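Long-range contacts in pyridoxal kinase (Lactobacillus plantarum, PDB 3IBQ), which probably catalyses the ATP-dependent phosphorylation of pyridoxal to pyridoxal 5'-phosphate, as a kinase of the ribokinase clan: residues Thr94-Gln99 and Arg129-Gln134; Pro140-Ala145 and Ile178-Arg183; Arg183-Gly188 and Gly202-Pro207. One frame throughout, in Å; residues are numbered along the deposited sequence.

Contact 1. Residues Thr94-Gln99 and Arg129-Gln134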
loop_
_atom_site.group_PDB
_atom_site.type_symbol
_atom_site.label_atom_id
_atom_site.label_comp_id
_atom_site.label_asym_id
_atom_site.label_seq_id
_atom_site.Cartn_x
_atom_site.Cartn_y
_atom_site.Cartn_z
ATOM N N THR A 94 -16.495 -1.225 7.483
ATOM C CA THR A 94 -17.764 -0.561 7.717
ATOM C C THR A 94 -17.627 0.966 7.782
ATOM O O THR A 94 -18.421 1.650 7.241
ATOM C CB THR A 94 -18.548 -1.129 8.916
ATOM O OG1 THR A 94 -17.922 -0.749 10.106
ATOM C CG2 THR A 94 -18.665 -2.672 8.869
ATOM N N TYR A 95 -16.580 1.468 8.413
ATOM C CA TYR A 95 -16.351 2.910 8.461
ATOM C C TYR A 95 -16.230 3.505 7.053
ATOM O O TYR A 95 -16.790 4.499 6.760
ATOM C CB TYR A 95 -15.143 3.332 9.302
ATOM C CG TYR A 95 -14.933 4.834 9.347
ATOM C CD1 TYR A 95 -15.697 5.676 10.131
ATOM C CD2 TYR A 95 -13.987 5.412 8.582
ATOM C CE1 TYR A 95 -15.507 6.989 10.143
ATOM C CE2 TYR A 95 -13.783 6.715 8.612
ATOM C CZ TYR A 95 -14.552 7.514 9.349
ATOM O OH TYR A 95 -14.362 8.823 9.308
ATOM N N LEU A 96 -15.442 2.850 6.225
ATOM C CA LEU A 96 -15.246 3.314 4.898
ATOM C C LEU A 96 -16.602 3.318 4.149
ATOM O O LEU A 96 -16.874 4.224 3.481
ATOM C CB LEU A 96 -14.197 2.498 4.201
ATOM C CG LEU A 96 -12.725 2.621 4.636
ATOM C CD1 LEU A 96 -11.818 1.639 3.778
ATOM C CD2 LEU A 96 -12.291 4.007 4.565
ATOM N N GLU A 97 -17.402 2.273 4.320
ATOM C CA GLU A 97 -18.749 2.179 3.719
ATOM C C GLU A 97 -19.611 3.406 4.032
ATOM O O GLU A 97 -20.372 3.829 3.221
ATOM C CB GLU A 97 -19.518 0.956 4.224
ATOM C CG GLU A 97 -19.129 -0.398 3.735
ATOM C CD GLU A 97 -19.613 -1.597 4.669
ATOM O OE1 GLU A 97 -20.532 -1.477 5.496
ATOM O OE2 GLU A 97 -19.053 -2.675 4.558
ATOM N N GLN A 98 -19.475 3.950 5.228
ATOM C CA GLN A 98 -20.209 5.145 5.656
ATOM C C GLN A 98 -19.773 6.432 4.950
ATOM O O GLN A 98 -20.487 7.329 4.910
ATOM C CB GLN A 98 -20.061 5.373 7.160
ATOM C CG GLN A 98 -20.588 4.338 8.065
ATOM C CD GLN A 98 -20.170 4.472 9.570
ATOM O OE1 GLN A 98 -20.203 3.509 10.233
ATOM N NE2 GLN A 98 -19.793 5.656 10.042
ATOM N N GLN A 99 -18.549 6.492 4.457
ATOM C CA GLN A 99 -18.021 7.664 3.811
ATOM C C GLN A 99 -18.417 7.705 2.314
ATOM O O GLN A 99 -18.785 6.731 1.747
ATOM C CB GLN A 99 -16.485 7.690 3.909
ATOM C CG GLN A 99 -15.871 7.486 5.289
ATOM C CD GLN A 99 -16.581 8.238 6.401
ATOM O OE1 GLN A 99 -17.111 7.633 7.302
ATOM N NE2 GLN A 99 -16.578 9.528 6.333
ATOM N N ARG A 129 -10.547 -9.774 1.748
ATOM C CA ARG A 129 -11.454 -9.837 0.622
ATOM C C ARG A 129 -12.660 -8.902 0.827
ATOM O O ARG A 129 -13.089 -8.295 -0.066
ATOM C CB ARG A 129 -11.865 -11.262 0.341
ATOM C CG ARG A 129 -10.772 -12.173 -0.125
ATOM C CD ARG A 129 -11.300 -13.511 -0.446
ATOM N NE ARG A 129 -10.314 -14.453 -0.895
ATOM C CZ ARG A 129 -10.208 -15.674 -0.445
ATOM N NH1 ARG A 129 -11.009 -16.094 0.467
ATOM N NH2 ARG A 129 -9.301 -16.460 -0.903
ATOM N N GLN A 130 -13.124 -8.762 2.049
ATOM C CA GLN A 130 -14.199 -7.838 2.349
ATOM C C GLN A 130 -13.724 -6.366 2.274
ATOM O O GLN A 130 -14.384 -5.528 1.787
ATOM C CB GLN A 130 -14.815 -8.154 3.707
ATOM C CG GLN A 130 -15.480 -9.537 3.752
ATOM C CD GLN A 130 -16.649 -9.648 2.803
ATOM O OE1 GLN A 130 -16.610 -10.383 1.838
ATOM N NE2 GLN A 130 -17.692 -8.924 3.083
ATOM N N LEU A 131 -12.528 -6.122 2.748
ATOM C CA LEU A 131 -12.030 -4.760 2.773
ATOM C C LEU A 131 -11.783 -4.186 1.408
ATOM O O LEU A 131 -12.028 -3.088 1.172
ATOM C CB LEU A 131 -10.837 -4.633 3.681
ATOM C CG LEU A 131 -10.050 -3.350 3.671
ATOM C CD1 LEU A 131 -10.824 -2.171 4.036
ATOM C CD2 LEU A 131 -8.872 -3.525 4.562
ATOM N N ILE A 132 -11.319 -5.003 0.512
ATOM C CA ILE A 132 -11.058 -4.585 -0.834
ATOM C C ILE A 132 -12.294 -4.373 -1.725
ATOM O O ILE A 132 -12.187 -3.799 -2.711
ATOM C CB ILE A 132 -10.052 -5.524 -1.600
ATOM C CG1 ILE A 132 -10.704 -6.852 -1.977
ATOM C CG2 ILE A 132 -8.727 -5.662 -0.887
ATOM C CD1 ILE A 132 -9.899 -7.706 -2.763
ATOM N N GLN A 133 -13.458 -4.865 -1.330
ATOM C CA GLN A 133 -14.682 -4.758 -2.143
ATOM C C GLN A 133 -15.023 -3.347 -2.662
ATOM O O GLN A 133 -15.473 -3.221 -3.710
ATOM C CB GLN A 133 -15.881 -5.463 -1.461
ATOM C CG GLN A 133 -16.372 -4.825 -0.183
ATOM C CD GLN A 133 -17.205 -5.779 0.736
ATOM O OE1 GLN A 133 -17.851 -6.698 0.276
ATOM N NE2 GLN A 133 -17.194 -5.495 2.009
ATOM N N GLN A 134 -14.772 -2.303 -1.911
ATOM C CA GLN A 134 -15.037 -0.952 -2.397
ATOM C C GLN A 134 -13.833 -0.196 -2.945
ATOM O O GLN A 134 -13.951 0.896 -3.363
ATOM C CB GLN A 134 -15.751 -0.094 -1.366
ATOM C CG GLN A 134 -15.075 -0.047 0.050
ATOM C CD GLN A 134 -16.079 0.239 1.244
ATOM O OE1 GLN A 134 -17.029 0.976 1.055
ATOM N NE2 GLN A 134 -15.822 -0.350 2.447
#
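Gln134 turns CG in between its own backbone N and carbonyl carbon (chi1 52°) and then runs out extended, which lays its amide across Glu97. Leu131, whose CG lies opposite the backbone N (chi1 170°), sends CD1 toward Leu96. The Gln134 side chain crosses that of Glu97 at about a right angle. Its OE1 lies 3.4 Å from Glu97 CA, and its NE2 lies 3.5 Å from Glu97 CG, while carboxylate and amide planes are inclined by 40°. NE2 also lies 3.7 Å from Leu96 CB, so the amide lies against Leu96 and the backbone and CG of Glu97. No hydrogen bond joins the two segments themselves; the polar grip comes from one residue further back, where Gln134 NE2 donates to Thr93 O and so fixes the rotation of the amide. The two leucines meet through single methyls, Leu96 CD1 and Leu131 CD1, 3.9 Å apart. Glu97 OE2 and Gln133 NE2 come no nearer than 4.2 Å, too far for a hydrogen bond. Together the segments bury a modest 201 Å². This is helix-to-helix packing on one side of the central sheet of a ribokinase-like alpha/beta fold, well away from the nucleotide. Leu131 also rests on Ile92 and Thr93 of helix 86-98, Leu96 and Gln134 both reach Leu104 of strand 103-106, and Gln134 O receives Lys171 NZ, so segment 129-134 packs on helix 86-98 and on strand 103-106.

Contact 2. Residues Pro140-Ala145 and Ile178-Arg183. With ATP (adenosine-5'-triphosphate), chain B.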
loop_
_atom_site.group_PDB
_atom_site.type_symbol
_atom_site.label_atom_id
_atom_site.label_comp_id
_atom_site.label_asym_id
_atom_site.label_seq_id
_atom_site.Cartn_x
_atom_site.Cartn_y
_atom_site.Cartn_z
ATOM N N PRO A 140 -1.793 -5.655 -4.526
ATOM C CA PRO A 140 -1.134 -6.866 -4.096
ATOM C C PRO A 140 0.192 -7.177 -4.814
ATOM O O PRO A 140 0.366 -6.842 -5.922
ATOM C CB PRO A 140 -2.137 -7.933 -4.482
ATOM C CG PRO A 140 -2.733 -7.438 -5.609
ATOM C CD PRO A 140 -2.947 -5.991 -5.346
ATOM N N ASN A 141 1.075 -7.856 -4.123
ATOM C CA ASN A 141 2.185 -8.480 -4.751
ATOM C C ASN A 141 1.676 -9.838 -5.268
ATOM O O ASN A 141 0.575 -10.194 -5.057
ATOM C CB ASN A 141 3.369 -8.663 -3.830
ATOM C CG ASN A 141 3.097 -9.564 -2.684
ATOM O OD1 ASN A 141 2.400 -10.519 -2.777
ATOM N ND2 ASN A 141 3.680 -9.251 -1.589
ATOM N N THR A 142 2.573 -10.563 -5.894
ATOM C CA THR A 142 2.330 -11.859 -6.447
ATOM C C THR A 142 1.835 -12.914 -5.459
ATOM O O THR A 142 0.947 -13.625 -5.772
ATOM C CB THR A 142 3.513 -12.316 -7.269
ATOM O OG1 THR A 142 3.710 -11.384 -8.317
ATOM C CG2 THR A 142 3.214 -13.573 -7.870
ATOM N N THR A 143 2.376 -12.975 -4.269
ATOM C CA THR A 143 1.871 -13.881 -3.286
ATOM C C THR A 143 0.441 -13.501 -2.867
ATOM O O THR A 143 -0.414 -14.325 -2.708
ATOM C CB THR A 143 2.803 -13.920 -2.047
ATOM O OG1 THR A 143 4.105 -14.323 -2.434
ATOM C CG2 THR A 143 2.257 -14.814 -0.936
ATOM N N GLU A 144 0.234 -12.204 -2.670
ATOM C CA GLU A 144 -1.057 -11.688 -2.230
ATOM C C GLU A 144 -2.135 -11.958 -3.270
ATOM O O GLU A 144 -3.248 -12.364 -2.935
ATOM C CB GLU A 144 -0.966 -10.189 -1.944
ATOM C CG GLU A 144 -0.555 -9.852 -0.519
ATOM C CD GLU A 144 0.426 -8.698 -0.453
ATOM O OE1 GLU A 144 0.563 -7.974 -1.462
ATOM O OE2 GLU A 144 1.058 -8.513 0.608
ATOM N N ALA A 145 -1.798 -11.730 -4.535
ATOM C CA ALA A 145 -2.728 -11.956 -5.611
ATOM C C ALA A 145 -3.254 -13.391 -5.546
ATOM O O ALA A 145 -4.422 -13.621 -5.591
ATOM C CB ALA A 145 -2.078 -11.648 -6.947
ATOM N N ILE A 178 -0.842 -5.624 -9.793
ATOM C CA ILE A 178 0.129 -6.497 -9.156
ATOM C C ILE A 178 1.471 -5.763 -9.202
ATOM O O ILE A 178 1.894 -5.443 -10.218
ATOM C CB ILE A 178 0.189 -7.878 -9.752
ATOM C CG1 ILE A 178 -1.149 -8.597 -9.588
ATOM C CG2 ILE A 178 1.332 -8.607 -9.191
ATOM C CD1 ILE A 178 -1.177 -9.908 -10.081
ATOM N N THR A 179 2.082 -5.506 -8.053
ATOM C CA THR A 179 3.243 -4.590 -7.876
ATOM C C THR A 179 4.738 -5.040 -7.987
ATOM O O THR A 179 5.635 -4.258 -8.071
ATOM C CB THR A 179 3.131 -3.888 -6.509
ATOM O OG1 THR A 179 3.127 -4.860 -5.493
ATOM C CG2 THR A 179 1.887 -3.027 -6.451
ATOM N N ASP A 180 4.981 -6.291 -7.940
ATOM C CA ASP A 180 6.347 -6.716 -7.905
ATOM C C ASP A 180 6.652 -7.648 -9.072
ATOM O O ASP A 180 7.380 -8.575 -8.914
ATOM C CB ASP A 180 6.540 -7.488 -6.611
ATOM C CG ASP A 180 5.603 -8.678 -6.543
ATOM O OD1 ASP A 180 4.712 -8.776 -7.357
ATOM O OD2 ASP A 180 5.820 -9.544 -5.742
ATOM N N VAL A 181 6.016 -7.410 -10.187
ATOM C CA VAL A 181 6.168 -8.248 -11.337
ATOM C C VAL A 181 7.542 -8.024 -11.972
ATOM O O VAL A 181 7.894 -6.947 -12.284
ATOM C CB VAL A 181 5.085 -8.047 -12.353
ATOM C CG1 VAL A 181 5.295 -8.883 -13.523
ATOM C CG2 VAL A 181 3.739 -8.248 -11.748
ATOM N N GLN A 182 8.272 -9.100 -12.155
ATOM C CA GLN A 182 9.572 -9.035 -12.794
ATOM C C GLN A 182 9.582 -9.494 -14.252
ATOM O O GLN A 182 9.142 -10.563 -14.563
ATOM C CB GLN A 182 10.597 -9.757 -11.976
ATOM C CG GLN A 182 10.898 -9.010 -10.773
ATOM C CD GLN A 182 11.708 -9.750 -9.798
ATOM O OE1 GLN A 182 11.413 -9.728 -8.635
ATOM N NE2 GLN A 182 12.740 -10.399 -10.255
ATOM N N ARG A 183 10.052 -8.633 -15.121
ATOM C CA ARG A 183 10.256 -8.924 -16.513
ATOM C C ARG A 183 11.715 -8.571 -16.901
ATOM O O ARG A 183 12.095 -7.429 -16.965
ATOM C CB ARG A 183 9.262 -8.207 -17.400
ATOM C CG ARG A 183 7.820 -8.705 -17.341
ATOM C CD ARG A 183 7.009 -8.117 -18.456
ATOM N NE ARG A 183 5.600 -8.501 -18.503
ATOM C CZ ARG A 183 4.724 -7.898 -19.284
ATOM N NH1 ARG A 183 5.112 -6.899 -20.035
ATOM N NH2 ARG A 183 3.444 -8.262 -19.300
HETATM P PG ATP B . 8.106 -4.394 0.834
HETATM O O1G ATP B . 9.477 -3.808 1.166
HETATM O O2G ATP B . 8.067 -5.798 1.244
HETATM O O3G ATP B . 6.950 -3.446 1.070
HETATM P PB ATP B . 6.360 -4.719 -1.220
HETATM O O1B ATP B . 5.574 -4.094 -0.130
HETATM O O2B ATP B . 5.926 -6.075 -1.685
HETATM O O3B ATP B . 7.834 -4.779 -0.685
HETATM P PA ATP B . 7.794 -4.364 -3.521
HETATM O O1A ATP B . 7.634 -5.642 -4.168
HETATM O O2A ATP B . 9.086 -4.115 -2.822
HETATM O O3A ATP B . 6.669 -3.860 -2.496
HETATM O "O5'" ATP B . 7.540 -3.271 -4.593
HETATM C "C5'" ATP B . 7.622 -1.932 -4.280
HETATM C "C4'" ATP B . 8.083 -1.217 -5.512
HETATM O "O4'" ATP B . 9.320 -0.602 -5.242
HETATM C "C3'" ATP B . 8.282 -2.068 -6.762
HETATM O "O3'" ATP B . 7.188 -1.934 -7.566
HETATM C "C2'" ATP B . 9.285 -1.270 -7.466
HETATM O "O2'" ATP B . 8.564 -0.137 -7.942
HETATM C "C1'" ATP B . 10.162 -0.794 -6.342
HETATM N N9 ATP B . 11.294 -1.671 -5.963
HETATM C C8 ATP B . 11.313 -2.552 -5.018
HETATM N N7 ATP B . 12.501 -3.125 -4.932
HETATM C C5 ATP B . 13.270 -2.616 -5.828
HETATM C C6 ATP B . 14.661 -2.804 -6.308
HETATM N N6 ATP B . 15.490 -3.649 -5.710
HETATM N N1 ATP B . 15.024 -2.064 -7.303
HETATM C C2 ATP B . 14.226 -1.216 -7.896
HETATM N N3 ATP B . 12.995 -0.970 -7.537
HETATM C C4 ATP B . 12.466 -1.635 -6.519
HETATM O O HOH W 1 5.443 -11.946 -3.835
#
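Ile178, Pro140 and Asp180 carry this junction, in which strand 175-183 of the ribokinase-like sheet meets the N-terminus of helix 142-149, closed by a capping box of Asn141 and Glu144. Ile178 makes the apolar half. CG1, beside the backbone N, leads to CD1, which touches Ala145 CB at 3.7 Å; CG2 turns instead to Thr142 OG1, and Leu163 and Leu166 of helix 159-167 pack on the same side chain. Pro140 contributes mainly its carbonyl, though its ring also packs through CG on Ile178 CG1. Pro140 O accepts from Thr179 N at 3.0 Å and also receives the CA-H of Ile178, consistent with the parallel pairing of strands 137-138 and 175-183 carrying on past the end of 137-138. Asp180 is the polar half. Its CG sits between backbone N and carbonyl carbon (chi1 59°), placing the carboxylate at Thr142 N and OG1, where the helix begins. OD1 is gripped twice from its syn side, by Thr142 N at 3.1 Å and Thr142 OG1 at 3.0 Å, the donors coming from opposite faces of the carboxylate plane. The capping box is reciprocal: Asn141 N donates to Glu144 OE1, and Glu144 N to Asn141 OD1. The junction borders the nucleotide site: the Asn141 side chain is about 4 Å from a bound magnesium ion, and Thr179 O accepts from ATP O3' at 2.8 Å. A water accepts from Thr143 N and donates to Asp180 OD2 at 3.1 Å.

Contact 3. Residues Arg183-Gly188 and Gly202-Pro207. With ATP (adenosine-5'-triphosphate), chain B.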
loop_
_atom_site.group_PDB
_atom_site.type_symbol
_atom_site.label_atom_id
_atom_site.label_comp_id
_atom_site.label_asym_id
_atom_site.label_seq_id
_atom_site.Cartn_x
_atom_site.Cartn_y
_atom_site.Cartn_z
ATOM N N ARG A 183 10.052 -8.633 -15.121
ATOM C CA ARG A 183 10.256 -8.924 -16.513
ATOM C C ARG A 183 11.715 -8.571 -16.901
ATOM O O ARG A 183 12.095 -7.429 -16.965
ATOM C CB ARG A 183 9.262 -8.207 -17.400
ATOM C CG ARG A 183 7.820 -8.705 -17.341
ATOM C CD ARG A 183 7.009 -8.117 -18.456
ATOM N NE ARG A 183 5.600 -8.501 -18.503
ATOM C CZ ARG A 183 4.724 -7.898 -19.284
ATOM N NH1 ARG A 183 5.112 -6.899 -20.035
ATOM N NH2 ARG A 183 3.444 -8.262 -19.300
ATOM N N ALA A 184 12.493 -9.601 -17.151
ATOM C CA ALA A 184 13.874 -9.466 -17.507
ATOM C C ALA A 184 14.637 -8.727 -16.420
ATOM O O ALA A 184 14.617 -9.149 -15.301
ATOM C CB ALA A 184 14.025 -8.811 -18.828
ATOM N N ASP A 185 15.336 -7.653 -16.751
ATOM C CA ASP A 185 16.058 -6.905 -15.742
ATOM C C ASP A 185 15.140 -5.867 -15.023
ATOM O O ASP A 185 15.617 -5.121 -14.250
ATOM C CB ASP A 185 17.255 -6.165 -16.314
ATOM C CG ASP A 185 16.991 -5.594 -17.687
ATOM O OD1 ASP A 185 15.996 -4.964 -17.875
ATOM O OD2 ASP A 185 17.783 -5.798 -18.589
ATOM N N GLN A 186 13.854 -5.873 -15.330
ATOM C CA GLN A 186 12.918 -4.925 -14.819
ATOM C C GLN A 186 12.031 -5.431 -13.702
ATOM O O GLN A 186 11.720 -6.579 -13.642
ATOM C CB GLN A 186 11.999 -4.465 -15.918
ATOM C CG GLN A 186 12.626 -3.775 -17.069
ATOM C CD GLN A 186 12.278 -2.320 -17.134
ATOM O OE1 GLN A 186 13.117 -1.517 -16.927
ATOM N NE2 GLN A 186 11.015 -1.987 -17.422
ATOM N N ILE A 187 11.607 -4.500 -12.869
ATOM C CA ILE A 187 10.650 -4.778 -11.830
ATOM C C ILE A 187 9.550 -3.683 -11.867
ATOM O O ILE A 187 9.854 -2.551 -12.068
ATOM C CB ILE A 187 11.273 -4.895 -10.436
ATOM C CG1 ILE A 187 10.270 -5.482 -9.453
ATOM C CG2 ILE A 187 11.780 -3.612 -9.999
ATOM C CD1 ILE A 187 10.687 -5.603 -8.158
ATOM N N GLY A 188 8.304 -4.074 -11.718
ATOM C CA GLY A 188 7.199 -3.164 -11.738
ATOM C C GLY A 188 5.781 -3.715 -11.545
ATOM O O GLY A 188 5.625 -4.715 -10.936
ATOM N N GLY A 202 7.649 -0.868 -15.539
ATOM C CA GLY A 202 8.688 -1.179 -14.637
ATOM C C GLY A 202 9.901 -0.287 -14.760
ATOM O O GLY A 202 9.914 0.599 -15.528
ATOM N N ALA A 203 10.878 -0.538 -13.955
ATOM C CA ALA A 203 12.076 0.218 -13.964
ATOM C C ALA A 203 13.114 -0.832 -13.698
ATOM O O ALA A 203 12.794 -1.896 -13.260
ATOM C CB ALA A 203 12.068 1.202 -12.889
ATOM N N ARG A 204 14.345 -0.494 -13.977
ATOM C CA ARG A 204 15.436 -1.422 -13.861
ATOM C C ARG A 204 15.674 -1.801 -12.406
ATOM O O ARG A 204 15.871 -0.994 -11.607
ATOM C CB ARG A 204 16.702 -0.887 -14.539
ATOM C CG ARG A 204 17.780 -1.909 -14.758
ATOM C CD ARG A 204 18.938 -1.421 -15.666
ATOM N NE ARG A 204 18.468 -1.122 -17.002
ATOM C CZ ARG A 204 18.660 -1.881 -18.060
ATOM N NH1 ARG A 204 19.439 -2.931 -18.000
ATOM N NH2 ARG A 204 18.130 -1.544 -19.214
ATOM N N ARG A 205 15.640 -3.102 -12.137
ATOM C CA ARG A 205 15.827 -3.619 -10.787
ATOM C C ARG A 205 17.230 -3.338 -10.262
ATOM O O ARG A 205 18.223 -3.551 -10.958
ATOM C CB ARG A 205 15.544 -5.122 -10.747
ATOM C CG ARG A 205 15.297 -5.671 -9.351
ATOM C CD ARG A 205 14.650 -7.045 -9.405
ATOM N NE ARG A 205 15.446 -7.995 -10.175
ATOM C CZ ARG A 205 15.202 -8.322 -11.441
ATOM N NH1 ARG A 205 14.180 -7.773 -12.083
ATOM N NH2 ARG A 205 15.979 -9.196 -12.064
ATOM N N LEU A 206 17.298 -2.858 -9.026
ATOM C CA LEU A 206 18.545 -2.572 -8.384
ATOM C C LEU A 206 18.933 -3.627 -7.346
ATOM O O LEU A 206 18.121 -4.221 -6.777
ATOM C CB LEU A 206 18.538 -1.180 -7.780
ATOM C CG LEU A 206 18.008 -0.051 -8.669
ATOM C CD1 LEU A 206 17.963 1.252 -7.984
ATOM C CD2 LEU A 206 18.752 0.016 -9.969
ATOM N N PRO A 207 20.216 -3.831 -7.125
ATOM C CA PRO A 207 20.598 -4.895 -6.217
ATOM C C PRO A 207 20.085 -4.669 -4.811
ATOM O O PRO A 207 19.926 -3.563 -4.440
ATOM C CB PRO A 207 22.123 -4.843 -6.214
ATOM C CG PRO A 207 22.473 -3.566 -6.602
ATOM C CD PRO A 207 21.391 -3.062 -7.535
HETATM P PG ATP B . 8.106 -4.394 0.834
HETATM O O1G ATP B . 9.477 -3.808 1.166
HETATM O O2G ATP B . 8.067 -5.798 1.244
HETATM O O3G ATP B . 6.950 -3.446 1.070
HETATM P PB ATP B . 6.360 -4.719 -1.220
HETATM O O1B ATP B . 5.574 -4.094 -0.130
HETATM O O2B ATP B . 5.926 -6.075 -1.685
HETATM O O3B ATP B . 7.834 -4.779 -0.685
HETATM P PA ATP B . 7.794 -4.364 -3.521
HETATM O O1A ATP B . 7.634 -5.642 -4.168
HETATM O O2A ATP B . 9.086 -4.115 -2.822
HETATM O O3A ATP B . 6.669 -3.860 -2.496
HETATM O "O5'" ATP B . 7.540 -3.271 -4.593
HETATM C "C5'" ATP B . 7.622 -1.932 -4.280
HETATM C "C4'" ATP B . 8.083 -1.217 -5.512
HETATM O "O4'" ATP B . 9.320 -0.602 -5.242
HETATM C "C3'" ATP B . 8.282 -2.068 -6.762
HETATM O "O3'" ATP B . 7.188 -1.934 -7.566
HETATM C "C2'" ATP B . 9.285 -1.270 -7.466
HETATM O "O2'" ATP B . 8.564 -0.137 -7.942
HETATM C "C1'" ATP B . 10.162 -0.794 -6.342
HETATM N N9 ATP B . 11.294 -1.671 -5.963
HETATM C C8 ATP B . 11.313 -2.552 -5.018
HETATM N N7 ATP B . 12.501 -3.125 -4.932
HETATM C C5 ATP B . 13.270 -2.616 -5.828
HETATM C C6 ATP B . 14.661 -2.804 -6.308
HETATM N N6 ATP B . 15.490 -3.649 -5.710
HETATM N N1 ATP B . 15.024 -2.064 -7.303
HETATM C C2 ATP B . 14.226 -1.216 -7.896
HETATM N N3 ATP B . 12.995 -0.970 -7.537
HETATM C C4 ATP B . 12.466 -1.635 -6.519
HETATM O O HOH W 2 18.164 -5.100 -13.157
HETATM O O HOH W 3 8.469 -0.224 -18.412
#
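Ile187 and Ala203 exchange two backbone hydrogen bonds, Ile187 N to Ala203 O and Ala203 N to Ile187 O, both 2.9 Å. A third, Arg205 N to Asp185 O at 2.9 Å, carries the ladder past the strand end. Next to the hydrogen-bonded pair, Gly188 CA and Gly202 CA approach to 3.8 Å. These are the two arms of the antiparallel hairpin 186-192/198-204 that ends the central sheet, and a type II' turn from Arg183 to Gln186 leads into it from strand 175-183. Outside it is a salt bridge by charge alone: Asp185 OD2 lies 3.4 Å from Arg204 NH1, well out of the guanidinium plane, with no N-H pointing at it. Arg205 runs CB, CG and CD along Ile187, and the bend at chi3 (57°) turns its guanidinium edge to Ala184 O and Gln186 O, though the angle from NH1 to Gln186 O is too poor for a hydrogen bond. Gln186, bent at chi2, lays its amide along the chain from Gly202 to Arg204, NE2 near Gly202 C and OE1 near Ala203 C. Two waters bridge the segments, one donating to Asp185 O and Arg205 O, another accepting from Gly202 N and, weakly, from Gln186 NE2. Ile187 CG2 packs on Arg205 CB and comes 3.8 Å from ATP N3. Leu206 meets the polar edge of adenine through its backbone, N donating to ATP N1 at 3.0 Å and O accepting from ATP N6 at 2.9 Å, while its CB and CG pack against N1.

Contacts 2 and 3 form one continuous nucleotide-binding region, their centres 13 Å apart and Arg183 common to both. Neighbouring strands 175-183 and 186-192 join them: Val181 N and Gly188 O lie 2.8 Å apart, probably hydrogen-bonded, while Gln182 packs on Ile187 and Arg205. Both touch the ATP at different places, contact 2 at the ribose and beside the phosphates and magnesium ion, contact 3 at the adenine; Thr213, outside both, also bonds it. Contact 1 stands apart, its centre 23 Å from that of contact 2 and 33 Å from that of contact 3, on the other side of the chain's centre from contact 3, and packs the helices against the sheet away from the ligand.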